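PDB 5C2I: Alr1585 protein from Nostoc sp., which is a haem-containing peroxidase of the dye-decolorizing (DyP) type, which probably oxidises dyes and other substrates at the expense of hydrogen peroxide. Local coordinates for residues K8-D13 and A232-I237; V44-Q49 and A177-R182; G90-N95 and I154-I159; D224-D229 and T311-Y316. The protein carries 1 engineered substitution. One frame throughout, in Å; residues are numbered along the deposited sequence.

Contact 1: K8-D13 and A232-I237; sequences KNLPED and APLDSI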
loop_
_atom_site.group_PDB
_atom_site.type_symbol
_atom_site.label_atom_id
_atom_site.label_comp_id
_atom_site.label_asym_id
_atom_site.label_seq_id
_atom_site.Cartn_x
_atom_site.Cartn_y
_atom_site.Cartn_z
ATOM N N LYS A 8 -40.936 18.546 14.655
ATOM C CA LYS A 8 -41.603 17.265 14.440
ATOM C C LYS A 8 -41.575 16.797 13.000
ATOM O O LYS A 8 -41.952 15.668 12.737
ATOM C CB LYS A 8 -43.055 17.328 14.914
ATOM C CG LYS A 8 -43.179 17.280 16.419
ATOM C CD LYS A 8 -44.616 17.283 16.883
ATOM C CE LYS A 8 -44.745 17.518 18.376
ATOM N NZ LYS A 8 -44.655 16.259 19.153
ATOM N N ASN A 9 -41.170 17.658 12.070
ATOM C CA ASN A 9 -41.217 17.337 10.640
ATOM C C ASN A 9 -39.965 17.753 9.890
ATOM O O ASN A 9 -39.741 18.952 9.681
ATOM C CB ASN A 9 -42.373 18.078 9.954
ATOM C CG ASN A 9 -43.717 17.702 10.521
ATOM O OD1 ASN A 9 -44.238 16.647 10.215
ATOM N ND2 ASN A 9 -44.274 18.557 11.362
ATOM N N LEU A 10 -39.184 16.790 9.445
ATOM C CA LEU A 10 -37.970 17.086 8.688
ATOM C C LEU A 10 -38.375 17.557 7.292
ATOM O O LEU A 10 -39.276 16.988 6.696
ATOM C CB LEU A 10 -37.096 15.834 8.601
ATOM C CG LEU A 10 -35.634 16.048 8.195
ATOM C CD1 LEU A 10 -34.876 16.739 9.346
ATOM C CD2 LEU A 10 -34.989 14.737 7.809
ATOM N N PRO A 11 -37.702 18.578 6.760
ATOM C CA PRO A 11 -37.931 18.844 5.344
ATOM C C PRO A 11 -37.644 17.609 4.436
ATOM O O PRO A 11 -36.858 16.714 4.789
ATOM C CB PRO A 11 -36.961 19.976 5.023
ATOM C CG PRO A 11 -36.542 20.549 6.327
ATOM C CD PRO A 11 -36.652 19.439 7.335
ATOM N N GLU A 12 -38.295 17.582 3.277
ATOM C CA GLU A 12 -38.226 16.439 2.381
ATOM C C GLU A 12 -36.799 16.021 2.026
ATOM O O GLU A 12 -36.516 14.851 1.855
ATOM C CB GLU A 12 -38.996 16.775 1.093
ATOM C CG GLU A 12 -39.057 15.661 0.069
ATOM C CD GLU A 12 -39.757 14.417 0.594
ATOM O OE1 GLU A 12 -40.511 14.483 1.606
ATOM O OE2 GLU A 12 -39.582 13.367 -0.051
ATOM N N ASP A 13 -35.906 16.991 1.862
ATOM C CA ASP A 13 -34.506 16.694 1.518
ATOM C C ASP A 13 -33.570 16.833 2.691
ATOM O O ASP A 13 -32.338 16.831 2.511
ATOM C CB ASP A 13 -34.009 17.594 0.367
ATOM C CG ASP A 13 -34.687 17.279 -0.912
ATOM O OD1 ASP A 13 -35.194 16.170 -1.074
ATOM O OD2 ASP A 13 -34.758 18.175 -1.751
ATOM N N ALA A 232 -35.613 11.122 9.804
ATOM C CA ALA A 232 -36.205 11.233 11.144
ATOM C C ALA A 232 -36.395 12.705 11.501
ATOM O O ALA A 232 -35.647 13.567 11.009
ATOM C CB ALA A 232 -35.316 10.570 12.171
ATOM N N PRO A 233 -37.412 13.011 12.338
ATOM C CA PRO A 233 -37.631 14.406 12.728
ATOM C C PRO A 233 -36.566 14.836 13.706
ATOM O O PRO A 233 -36.028 14.009 14.453
ATOM C CB PRO A 233 -39.005 14.370 13.386
ATOM C CG PRO A 233 -39.140 12.995 13.906
ATOM C CD PRO A 233 -38.371 12.102 12.962
ATOM N N LEU A 234 -36.303 16.126 13.762
ATOM C CA LEU A 234 -35.326 16.654 14.692
ATOM C C LEU A 234 -35.627 16.339 16.149
ATOM O O LEU A 234 -34.702 16.150 16.907
ATOM C CB LEU A 234 -35.105 18.160 14.508
ATOM C CG LEU A 234 -34.356 18.571 13.230
ATOM C CD1 LEU A 234 -34.339 20.095 13.177
ATOM C CD2 LEU A 234 -32.953 18.035 13.203
ATOM N N ASP A 235 -36.897 16.248 16.508
ATOM C CA ASP A 235 -37.250 15.938 17.898
ATOM C C ASP A 235 -36.989 14.496 18.326
ATOM O O ASP A 235 -37.160 14.172 19.505
ATOM C CB ASP A 235 -38.669 16.401 18.248
ATOM C CG ASP A 235 -39.744 15.585 17.623
ATOM O OD1 ASP A 235 -39.507 14.627 16.890
ATOM O OD2 ASP A 235 -40.892 15.895 17.908
ATOM N N SER A 236 -36.510 13.658 17.400
ATOM C CA SER A 236 -36.056 12.332 17.747
ATOM C C SER A 236 -34.578 12.317 18.178
ATOM O O SER A 236 -34.070 11.290 18.635
ATOM C CB SER A 236 -36.278 11.331 16.617
ATOM O OG SER A 236 -35.323 11.621 15.603
ATOM N N ILE A 237 -33.911 13.460 18.089
ATOM C CA ILE A 237 -32.521 13.533 18.500
ATOM C C ILE A 237 -32.169 14.806 19.310
ATOM O O ILE A 237 -31.289 14.744 20.177
ATOM C CB ILE A 237 -31.586 13.368 17.263
ATOM C CG1 ILE A 237 -30.149 13.111 17.651
ATOM C CG2 ILE A 237 -31.665 14.572 16.305
ATOM C CD1 ILE A 237 -29.249 12.701 16.494
#

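Contact 2: V44-Q49 and A177-R182; sequences VHLFLQ and AEIVHR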
loop_
_atom_site.group_PDB
_atom_site.type_symbol
_atom_site.label_atom_id
_atom_site.label_comp_id
_atom_site.label_asym_id
_atom_site.label_seq_id
_atom_site.Cartn_x
_atom_site.Cartn_y
_atom_site.Cartn_z
ATOM N N VAL A 44 -10.043 10.628 20.349
ATOM C CA VAL A 44 -9.610 10.472 21.746
ATOM C C VAL A 44 -10.799 10.835 22.607
ATOM O O VAL A 44 -11.455 11.876 22.392
ATOM C CB VAL A 44 -8.390 11.343 22.074
ATOM C CG1 VAL A 44 -8.019 11.269 23.549
ATOM C CG2 VAL A 44 -7.185 10.962 21.191
ATOM N N HIS A 45 -11.068 9.979 23.579
ATOM C CA HIS A 45 -12.132 10.177 24.549
ATOM C C HIS A 45 -11.484 10.335 25.915
ATOM O O HIS A 45 -10.802 9.417 26.375
ATOM C CB HIS A 45 -13.047 8.949 24.577
ATOM C CG HIS A 45 -13.754 8.691 23.290
ATOM N ND1 HIS A 45 -14.365 7.485 23.028
ATOM C CD2 HIS A 45 -13.907 9.446 22.172
ATOM C CE1 HIS A 45 -14.907 7.532 21.823
ATOM N NE2 HIS A 45 -14.627 8.703 21.281
ATOM N N LEU A 46 -11.670 11.502 26.542
ATOM C CA LEU A 46 -11.144 11.772 27.885
ATOM C C LEU A 46 -12.297 11.926 28.857
ATOM O O LEU A 46 -13.107 12.852 28.741
ATOM C CB LEU A 46 -10.286 13.019 27.879
ATOM C CG LEU A 46 -9.161 13.119 26.886
ATOM C CD1 LEU A 46 -8.513 14.505 26.927
ATOM C CD2 LEU A 46 -8.134 12.018 27.138
ATOM N N PHE A 47 -12.374 11.011 29.816
ATOM C CA PHE A 47 -13.395 11.050 30.841
ATOM C C PHE A 47 -12.842 11.780 32.041
ATOM O O PHE A 47 -11.743 11.472 32.512
ATOM C CB PHE A 47 -13.828 9.644 31.246
ATOM C CG PHE A 47 -14.593 8.936 30.173
ATOM C CD1 PHE A 47 -13.930 8.232 29.171
ATOM C CD2 PHE A 47 -15.946 9.000 30.143
ATOM C CE1 PHE A 47 -14.636 7.584 28.163
ATOM C CE2 PHE A 47 -16.670 8.399 29.123
ATOM C CZ PHE A 47 -16.023 7.668 28.153
ATOM N N LEU A 48 -13.601 12.745 32.535
ATOM C CA LEU A 48 -13.144 13.664 33.537
ATOM C C LEU A 48 -13.915 13.618 34.807
ATOM O O LEU A 48 -15.115 13.452 34.797
ATOM C CB LEU A 48 -13.271 15.098 33.021
ATOM C CG LEU A 48 -12.689 15.384 31.660
ATOM C CD1 LEU A 48 -12.896 16.878 31.358
ATOM C CD2 LEU A 48 -11.210 15.035 31.593
ATOM N N GLN A 49 -13.193 13.781 35.910
ATOM C CA GLN A 49 -13.754 14.134 37.209
ATOM C C GLN A 49 -13.085 15.426 37.666
ATOM O O GLN A 49 -11.843 15.481 37.877
ATOM C CB GLN A 49 -13.481 13.067 38.233
ATOM C CG GLN A 49 -14.119 13.293 39.588
ATOM C CD GLN A 49 -13.756 12.159 40.535
ATOM O OE1 GLN A 49 -12.909 12.307 41.378
ATOM N NE2 GLN A 49 -14.380 11.014 40.359
ATOM N N ALA A 177 -8.867 19.019 36.582
ATOM C CA ALA A 177 -9.617 17.767 36.436
ATOM C C ALA A 177 -8.689 16.572 36.498
ATOM O O ALA A 177 -7.553 16.653 36.033
ATOM C CB ALA A 177 -10.363 17.745 35.113
ATOM N N GLU A 178 -9.195 15.476 37.035
ATOM C CA GLU A 178 -8.571 14.176 36.895
ATOM C C GLU A 178 -9.074 13.567 35.605
ATOM O O GLU A 178 -10.279 13.582 35.339
ATOM C CB GLU A 178 -8.980 13.248 38.044
ATOM C CG GLU A 178 -8.562 13.736 39.424
ATOM C CD GLU A 178 -7.058 13.787 39.593
ATOM O OE1 GLU A 178 -6.367 13.013 38.909
ATOM O OE2 GLU A 178 -6.564 14.624 40.377
ATOM N N ILE A 179 -8.172 13.058 34.789
ATOM C CA ILE A 179 -8.582 12.266 33.651
ATOM C C ILE A 179 -8.692 10.841 34.181
ATOM O O ILE A 179 -7.670 10.206 34.440
ATOM C CB ILE A 179 -7.568 12.398 32.505
ATOM C CG1 ILE A 179 -7.534 13.860 32.002
ATOM C CG2 ILE A 179 -7.914 11.449 31.393
ATOM C CD1 ILE A 179 -6.403 14.166 31.046
ATOM N N VAL A 180 -9.908 10.361 34.370
ATOM C CA VAL A 180 -10.106 9.080 35.054
ATOM C C VAL A 180 -10.065 7.915 34.075
ATOM O O VAL A 180 -9.894 6.768 34.478
ATOM C CB VAL A 180 -11.407 9.050 35.912
ATOM C CG1 VAL A 180 -11.359 10.139 36.977
ATOM C CG2 VAL A 180 -12.663 9.170 35.058
ATOM N N HIS A 181 -10.245 8.206 32.795
ATOM C CA HIS A 181 -10.220 7.177 31.773
ATOM C C HIS A 181 -9.949 7.793 30.417
ATOM O O HIS A 181 -10.386 8.932 30.156
ATOM C CB HIS A 181 -11.539 6.410 31.761
ATOM C CG HIS A 181 -11.507 5.218 30.892
ATOM N ND1 HIS A 181 -10.640 4.176 31.117
ATOM C CD2 HIS A 181 -12.133 4.946 29.726
ATOM C CE1 HIS A 181 -10.795 3.269 30.166
ATOM N NE2 HIS A 181 -11.691 3.716 29.309
ATOM N N ARG A 182 -9.234 7.050 29.563
ATOM C CA ARG A 182 -9.006 7.453 28.174
ATOM C C ARG A 182 -9.263 6.283 27.230
ATOM O O ARG A 182 -8.863 5.146 27.507
ATOM C CB ARG A 182 -7.585 7.984 27.983
ATOM C CG ARG A 182 -7.212 8.326 26.549
ATOM C CD ARG A 182 -5.837 8.983 26.408
ATOM N NE ARG A 182 -5.410 9.066 25.011
ATOM C CZ ARG A 182 -4.571 9.944 24.507
ATOM N NH1 ARG A 182 -4.047 10.920 25.244
ATOM N NH2 ARG A 182 -4.273 9.861 23.219
#

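Contact 3: G90-N95 and I154-I159; sequences GDVFAN and IADDDI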
loop_
_atom_site.group_PDB
_atom_site.type_symbol
_atom_site.label_atom_id
_atom_site.label_comp_id
_atom_site.label_asym_id
_atom_site.label_seq_id
_atom_site.Cartn_x
_atom_site.Cartn_y
_atom_site.Cartn_z
ATOM N N GLY A 90 -9.578 20.748 7.875
ATOM C CA GLY A 90 -9.988 21.700 8.890
ATOM C C GLY A 90 -9.275 21.510 10.216
ATOM O O GLY A 90 -8.313 20.752 10.332
ATOM N N ASP A 91 -9.744 22.245 11.205
ATOM C CA ASP A 91 -9.292 22.081 12.580
ATOM C C ASP A 91 -9.646 20.669 13.056
ATOM O O ASP A 91 -10.470 19.974 12.434
ATOM C CB ASP A 91 -10.031 23.070 13.487
ATOM C CG ASP A 91 -9.722 24.530 13.181
ATOM O OD1 ASP A 91 -8.641 24.836 12.640
ATOM O OD2 ASP A 91 -10.588 25.374 13.489
ATOM N N VAL A 92 -9.071 20.255 14.188
ATOM C CA VAL A 92 -9.575 19.079 14.876
ATOM C C VAL A 92 -11.044 19.243 15.146
ATOM O O VAL A 92 -11.560 20.361 15.286
ATOM C CB VAL A 92 -8.882 18.771 16.253
ATOM C CG1 VAL A 92 -7.461 18.323 16.043
ATOM C CG2 VAL A 92 -8.935 19.928 17.204
ATOM N N PHE A 93 -11.721 18.122 15.252
ATOM C CA PHE A 93 -13.112 18.091 15.650
ATOM C C PHE A 93 -13.191 17.929 17.162
ATOM O O PHE A 93 -12.437 17.133 17.741
ATOM C CB PHE A 93 -13.835 16.903 14.980
ATOM C CG PHE A 93 -15.287 16.835 15.330
ATOM C CD1 PHE A 93 -15.698 16.206 16.515
ATOM C CD2 PHE A 93 -16.211 17.568 14.603
ATOM C CE1 PHE A 93 -17.006 16.309 16.938
ATOM C CE2 PHE A 93 -17.549 17.594 14.980
ATOM C CZ PHE A 93 -17.938 16.955 16.140
ATOM N N ALA A 94 -14.101 18.639 17.824
ATOM C CA ALA A 94 -14.263 18.441 19.284
ATOM C C ALA A 94 -15.720 18.521 19.752
ATOM O O ALA A 94 -16.473 19.428 19.331
ATOM C CB ALA A 94 -13.402 19.437 20.051
ATOM N N ASN A 95 -16.062 17.642 20.692
ATOM C CA ASN A 95 -17.311 17.679 21.430
ATOM C C ASN A 95 -16.979 17.800 22.922
ATOM O O ASN A 95 -15.896 17.394 23.386
ATOM C CB ASN A 95 -18.104 16.374 21.316
ATOM C CG ASN A 95 -18.892 16.189 20.047
ATOM O OD1 ASN A 95 -18.871 15.098 19.462
ATOM N ND2 ASN A 95 -19.669 17.200 19.643
ATOM N N ILE A 154 -12.161 14.426 21.051
ATOM C CA ILE A 154 -11.371 15.103 20.034
ATOM C C ILE A 154 -11.039 14.137 18.910
ATOM O O ILE A 154 -10.677 12.996 19.177
ATOM C CB ILE A 154 -10.037 15.643 20.607
ATOM C CG1 ILE A 154 -10.313 16.504 21.850
ATOM C CG2 ILE A 154 -9.348 16.553 19.583
ATOM C CD1 ILE A 154 -10.069 15.754 23.097
ATOM N N ALA A 155 -11.221 14.563 17.658
ATOM C CA ALA A 155 -11.082 13.684 16.533
ATOM C C ALA A 155 -10.410 14.346 15.340
ATOM O O ALA A 155 -10.515 15.554 15.130
ATOM C CB ALA A 155 -12.463 13.092 16.139
ATOM N N ASP A 156 -9.698 13.541 14.578
ATOM C CA ASP A 156 -8.944 14.019 13.458
ATOM C C ASP A 156 -8.511 12.810 12.609
ATOM O O ASP A 156 -8.348 11.727 13.131
ATOM C CB ASP A 156 -7.693 14.767 13.892
ATOM C CG ASP A 156 -7.205 15.744 12.815
ATOM O OD1 ASP A 156 -7.755 16.878 12.743
ATOM O OD2 ASP A 156 -6.354 15.375 11.980
ATOM N N ASP A 157 -8.327 13.029 11.303
ATOM C CA ASP A 157 -7.782 11.955 10.449
ATOM C C ASP A 157 -6.279 11.708 10.637
ATOM O O ASP A 157 -5.821 10.596 10.385
ATOM C CB ASP A 157 -8.050 12.271 8.980
ATOM C CG ASP A 157 -9.549 12.177 8.632
ATOM O OD1 ASP A 157 -10.271 11.348 9.169
ATOM O OD2 ASP A 157 -9.964 12.964 7.774
ATOM N N ASP A 158 -5.530 12.730 11.034
ATOM C CA ASP A 158 -4.082 12.622 11.198
ATOM C C ASP A 158 -3.806 12.233 12.680
ATOM O O ASP A 158 -3.904 13.064 13.570
ATOM C CB ASP A 158 -3.421 13.951 10.858
ATOM C CG ASP A 158 -1.874 13.938 11.034
ATOM O OD1 ASP A 158 -1.306 13.158 11.803
ATOM O OD2 ASP A 158 -1.202 14.814 10.449
ATOM N N ILE A 159 -3.510 10.960 12.911
ATOM C CA ILE A 159 -3.383 10.472 14.314
ATOM C C ILE A 159 -2.247 11.186 15.078
ATOM O O ILE A 159 -2.435 11.609 16.186
ATOM C CB ILE A 159 -3.253 8.928 14.363
ATOM C CG1 ILE A 159 -3.220 8.407 15.790
ATOM C CG2 ILE A 159 -2.017 8.420 13.637
ATOM C CD1 ILE A 159 -4.360 8.852 16.674
#

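Contact 4: D224-D229 and T311-Y316; sequences DFDKWD and TNNFNY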
loop_
_atom_site.group_PDB
_atom_site.type_symbol
_atom_site.label_atom_id
_atom_site.label_comp_id
_atom_site.label_asym_id
_atom_site.label_seq_id
_atom_site.Cartn_x
_atom_site.Cartn_y
_atom_site.Cartn_z
ATOM N N ASP A 224 -34.869 5.572 -4.186
ATOM C CA ASP A 224 -35.805 6.614 -3.771
ATOM C C ASP A 224 -36.560 6.283 -2.448
ATOM O O ASP A 224 -37.692 6.749 -2.250
ATOM C CB ASP A 224 -36.808 6.860 -4.872
ATOM C CG ASP A 224 -37.487 8.246 -4.784
ATOM O OD1 ASP A 224 -36.923 9.224 -4.257
ATOM O OD2 ASP A 224 -38.638 8.322 -5.272
ATOM N N PHE A 225 -35.948 5.495 -1.597
ATOM C CA PHE A 225 -36.533 5.083 -0.266
ATOM C C PHE A 225 -37.847 4.336 -0.435
ATOM O O PHE A 225 -38.725 4.465 0.396
ATOM C CB PHE A 225 -36.806 6.324 0.632
ATOM C CG PHE A 225 -35.591 7.143 0.970
ATOM C CD1 PHE A 225 -34.332 6.572 1.148
ATOM C CD2 PHE A 225 -35.729 8.523 1.184
ATOM C CE1 PHE A 225 -33.241 7.380 1.465
ATOM C CE2 PHE A 225 -34.640 9.320 1.496
ATOM C CZ PHE A 225 -33.391 8.740 1.664
ATOM N N ASP A 226 -38.025 3.603 -1.527
ATOM C CA ASP A 226 -39.343 3.007 -1.783
ATOM C C ASP A 226 -39.736 1.861 -0.833
ATOM O O ASP A 226 -40.910 1.504 -0.793
ATOM C CB ASP A 226 -39.570 2.679 -3.254
ATOM C CG ASP A 226 -38.699 1.591 -3.811
ATOM O OD1 ASP A 226 -38.060 0.830 -3.110
ATOM O OD2 ASP A 226 -38.718 1.502 -5.066
ATOM N N LYS A 227 -38.799 1.308 -0.081
ATOM C CA LYS A 227 -39.136 0.288 0.939
ATOM C C LYS A 227 -38.968 0.733 2.399
ATOM O O LYS A 227 -39.540 0.129 3.319
ATOM C CB LYS A 227 -38.281 -0.971 0.711
ATOM C CG LYS A 227 -38.532 -1.636 -0.635
ATOM C CD LYS A 227 -39.929 -2.246 -0.681
ATOM C CE LYS A 227 -40.312 -2.596 -2.121
ATOM N NZ LYS A 227 -39.539 -3.784 -2.523
ATOM N N TRP A 228 -38.165 1.748 2.630
ATOM C CA TRP A 228 -37.860 2.229 3.977
ATOM C C TRP A 228 -37.455 3.686 3.891
ATOM O O TRP A 228 -36.591 4.034 3.080
ATOM C CB TRP A 228 -36.693 1.454 4.606
ATOM C CG TRP A 228 -36.155 2.046 5.855
ATOM C CD1 TRP A 228 -34.966 2.740 6.000
ATOM C CD2 TRP A 228 -36.772 2.051 7.169
ATOM N NE1 TRP A 228 -34.795 3.097 7.312
ATOM C CE2 TRP A 228 -35.881 2.700 8.047
ATOM C CE3 TRP A 228 -37.944 1.511 7.690
ATOM C CZ2 TRP A 228 -36.158 2.875 9.424
ATOM C CZ3 TRP A 228 -38.208 1.678 9.063
ATOM C CH2 TRP A 228 -37.343 2.363 9.885
ATOM N N ASP A 229 -38.085 4.523 4.715
ATOM C CA ASP A 229 -37.714 5.937 4.844
ATOM C C ASP A 229 -36.778 6.141 6.040
ATOM O O ASP A 229 -37.220 6.094 7.180
ATOM C CB ASP A 229 -38.990 6.771 5.012
ATOM C CG ASP A 229 -38.723 8.268 5.104
ATOM O OD1 ASP A 229 -37.537 8.693 5.053
ATOM O OD2 ASP A 229 -39.726 9.012 5.200
ATOM N N THR A 311 -27.125 -2.237 0.442
ATOM C CA THR A 311 -28.446 -1.652 0.402
ATOM C C THR A 311 -29.049 -1.507 1.810
ATOM O O THR A 311 -28.793 -2.334 2.685
ATOM C CB THR A 311 -29.395 -2.466 -0.512
ATOM O OG1 THR A 311 -30.548 -1.666 -0.796
ATOM C CG2 THR A 311 -29.826 -3.779 0.112
ATOM N N ASN A 312 -29.853 -0.454 1.987
ATOM C CA ASN A 312 -30.734 -0.293 3.141
ATOM C C ASN A 312 -32.186 -0.245 2.783
ATOM O O ASN A 312 -33.054 0.054 3.641
ATOM C CB ASN A 312 -30.340 0.940 3.963
ATOM C CG ASN A 312 -30.788 0.810 5.415
ATOM O OD1 ASN A 312 -30.731 -0.275 5.995
ATOM N ND2 ASN A 312 -31.272 1.888 5.967
ATOM N N ASN A 313 -32.468 -0.561 1.510
ATOM C CA ASN A 313 -33.782 -0.357 1.012
ATOM C C ASN A 313 -34.576 -1.638 1.150
ATOM O O ASN A 313 -34.768 -2.367 0.194
ATOM C CB ASN A 313 -33.789 0.106 -0.431
ATOM C CG ASN A 313 -35.173 0.481 -0.886
ATOM O OD1 ASN A 313 -35.876 1.246 -0.192
ATOM N ND2 ASN A 313 -35.574 0.005 -2.071
ATOM N N PHE A 314 -35.061 -1.895 2.356
ATOM C CA PHE A 314 -35.872 -3.045 2.539
ATOM C C PHE A 314 -36.720 -2.886 3.754
ATOM O O PHE A 314 -36.482 -2.009 4.610
ATOM C CB PHE A 314 -35.009 -4.308 2.675
ATOM C CG PHE A 314 -34.122 -4.332 3.888
ATOM C CD1 PHE A 314 -32.883 -3.739 3.874
ATOM C CD2 PHE A 314 -34.557 -4.925 5.068
ATOM C CE1 PHE A 314 -32.081 -3.730 5.008
ATOM C CE2 PHE A 314 -33.764 -4.924 6.188
ATOM C CZ PHE A 314 -32.508 -4.316 6.172
ATOM N N ASN A 315 -37.724 -3.742 3.801
ATOM C CA ASN A 315 -38.476 -3.886 5.019
ATOM C C ASN A 315 -38.704 -5.395 5.128
ATOM O O ASN A 315 -38.122 -6.180 4.369
ATOM C CB ASN A 315 -39.751 -3.032 4.977
ATOM C CG ASN A 315 -40.621 -3.338 3.775
ATOM O OD1 ASN A 315 -40.898 -4.490 3.501
ATOM N ND2 ASN A 315 -41.001 -2.324 3.016
ATOM N N TYR A 316 -39.529 -5.814 6.060
ATOM C CA TYR A 316 -39.711 -7.249 6.208
ATOM C C TYR A 316 -41.101 -7.713 5.691
ATOM O O TYR A 316 -41.560 -8.833 6.007
ATOM C CB TYR A 316 -39.528 -7.598 7.670
ATOM C CG TYR A 316 -38.133 -7.263 8.182
ATOM C CD1 TYR A 316 -37.023 -7.919 7.680
ATOM C CD2 TYR A 316 -37.932 -6.311 9.184
ATOM C CE1 TYR A 316 -35.748 -7.629 8.150
ATOM C CE2 TYR A 316 -36.645 -5.993 9.657
ATOM C CZ TYR A 316 -35.565 -6.636 9.131
ATOM O OH TYR A 316 -34.293 -6.328 9.596
HETATM O O HOH W 1 -34.631 3.021 1.651
HETATM O O HOH W 2 -32.276 3.844 8.383
#

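Contact 1: K8-D13 and A232-I237
With CG of Leu10 anti to the backbone N (chi1 -163°), its branched end is carried against Ala232; Lys8, whose CG is instead anti to its carbonyl carbon (chi1 -75°), sends its chain past the carboxylate of Asp235. The leucine packs against the carbonyl oxygen of Ala232, coming obliquely from beyond it: CD2 is 3.5 Å from Ala232 O, and CB, CG and CD1 are hardly farther. The other methyl, CD1 of Leu10, meets CG of Leu234 at 4.3 Å. Farther toward the helix, CB of Pro233 packs against Lys8 O, 3.3 Å away, where helix 4-8 gives way to loop. The approach of Lys8 to Asp235 is mainly through methylene, with CG 3.1 Å from OD2, whereas NZ stands 4.0 Å from OD2, a long salt bridge; NZ also has Glu4 as a weak, distant ionic partner. The turn beneath is braced by Pro233 O, which accepts from both N and OG of Ser236, the hydroxyl at 2.7 Å. A backbone hydrogen bond between Asp235 and Leu7 ties this 3-10 turn to the N-terminal helix. Ala232 O is buried by the contact with no polar partner in the model, probably at some energetic cost. The chemistry is that of a hydrophobic and van der Waals seam joining the N-terminal arm to the C-terminal peroxidase region, with charge attraction probably adding little at its more exposed end.

Contact 2: V44-Q49 and A177-R182
Two antiparallel neighbours in the ferredoxin-like sheet of the dimeric alpha+beta barrel domain, 44-49 and 177-182, meet here, and a classic interruption of such pairing, a beta bulge, lies in 177-182. Phe47 N donates to His181 O almost straight (171°), while Phe47 O receives Val180 N at 2.8 Å; the register shifts by one there, with Val180 the extra residue between His181 (opposite Phe47) and Ile179 (opposite Leu48). Beyond the bulge, Gln49 and Glu178 form a regular hydrogen-bonded pair through both backbone N-H groups.

Leu46, Leu48, Ile179 and Arg182 share the face packed on helix 159-176. CD2 of Leu48 touches CG1 of Ile179 at 3.9 Å, and CD2 of Leu46 runs beside the methylenes of Arg182, whose extended chain brings NE to a salt bridge with Asp184. On the other face, Phe47 and His181 point the same way with ring planes inclined by 45°, CD1 of Phe47 lying 3.8 Å from CD2 of His181 in the imidazole plane. Phe144 and Tyr256 meet the Phe47 ring edge-to-face, and NE2 of His181 is hydrogen-bonded to Glu183. Val44 crosses the arginine: its CG1 sits over one guanidinium face, 3.7 Å from NE of Arg182.

Contact 3: G90-N95 and I154-I159
Val92 and Ile154 lie side by side and point the same way, while Asp156 crosses Val92 at about a right angle; they do so at the edge of the antiparallel sheet in the dimeric alpha+beta barrel domain, where strand 93-98 is outermost within the chain and pairs with 150-156. CB of Val92 rests 4.0 Å from CG2 of Ile154. That methyl is anti to the backbone N of Ile154. Helix 159-176 packs against this apolar patch, with Ile165 on Val92, and Leu162 and Val166 on Ile154.

The carboxylate of Asp156 comes in from across the valine: with its CG anti to the backbone N (chi1 -157°), OD1 is brought equally close to CA and CG1 of Val92, at 3.6 Å. Arg40 is a weak, distant ionic partner of that oxygen.

On the opposite face, Phe93 and Ala155 form the hydrogen-bonded pair. Their CB atoms are 4.2 Å apart, but the Phe93 ring leads away from Ala155 toward His38, Thr71 and Gln76. Between the two faces run the reciprocal backbone bonds: Phe93 N to Ala155 O is nearly straight (165°), and Ala155 N returns to Phe93 O at the same 2.8 Å. Next along, Ala94 and Ile154 make a non-hydrogen-bonded pair, and beside it CA of Ile154 comes to 3.2 Å from Phe93 O as a CA-H...O contact.

The strand closes in an Asx turn that leads into helix 159-176, with Asp158 as N-cap: Asp156 OD2 accepts from Asp158 N at 2.9 Å, on its anti side.

Contact 4: D224-D229 and T311-Y316
Asn313 grips the neighbouring loop at Asp226 and Lys227 with both ends of one amide, a worked case of a side chain doing the joining where neither segment has regular structure. Its CG is anti to the backbone N (chi1 -173°), which extends the amide across the other loop. ND2 then donates to OD1 of Asp226 at 2.8 Å, almost perfectly straight (176°) and in the plane of the amide, although tilted out of the carboxylate plane. OD1 of Asn313 accepts from Lys227 N at 2.9 Å and from a water that also donates to Trp228 O. Held at both ends, the amide has its flip state fixed.

Asn315 repeats the theme from a different first torsion: CG sits between the backbone N and the carbonyl carbon (chi1 56°), and ND2 reaches a lone pair of Lys227 O at 2.9 Å. Lys227 lays CB 3.7 Å from CA of Phe314, while its bent chain carries the amine away. Trp228 turns its CB onto Phe314 O at 3.5 Å, and its NE1 donates to a second water that Asn312 ND2 reaches only weakly. OD1 of Asn312, whose side chain is about 5 Å from the haem, is bonded to Arg337, an arginine that also makes cation-pi contacts with Trp228 and Phe314.

The contact thus joins the loop between helix 212-221 and strand 239-240, where Phe225 packs back on the helix, to the loop between helices 281-289 and 330-334.

Contacts 2 and 3 belong together: both lie in the five-stranded antiparallel sheet of the N-terminal alpha+beta domain, with centres about 17 Å apart, and Val44 N reaches Ile154 O where strands 42-50 and 150-156 adjoin. Contact 3 is nested within the chain loop closed by contact 2, and both are nested within that closed by contact 1. Both also touch the second subunit. Contacts 1 and 4 are loop contacts whose segments 224-229 and 232-237 nearly follow one another; their centres lie about 18 Å apart and their segments alternate along the chain. Contact 4, about 41 Å from contact 2 between centres, lies beside the haem; contact 1 joins the N-terminal segment to the C-terminal region.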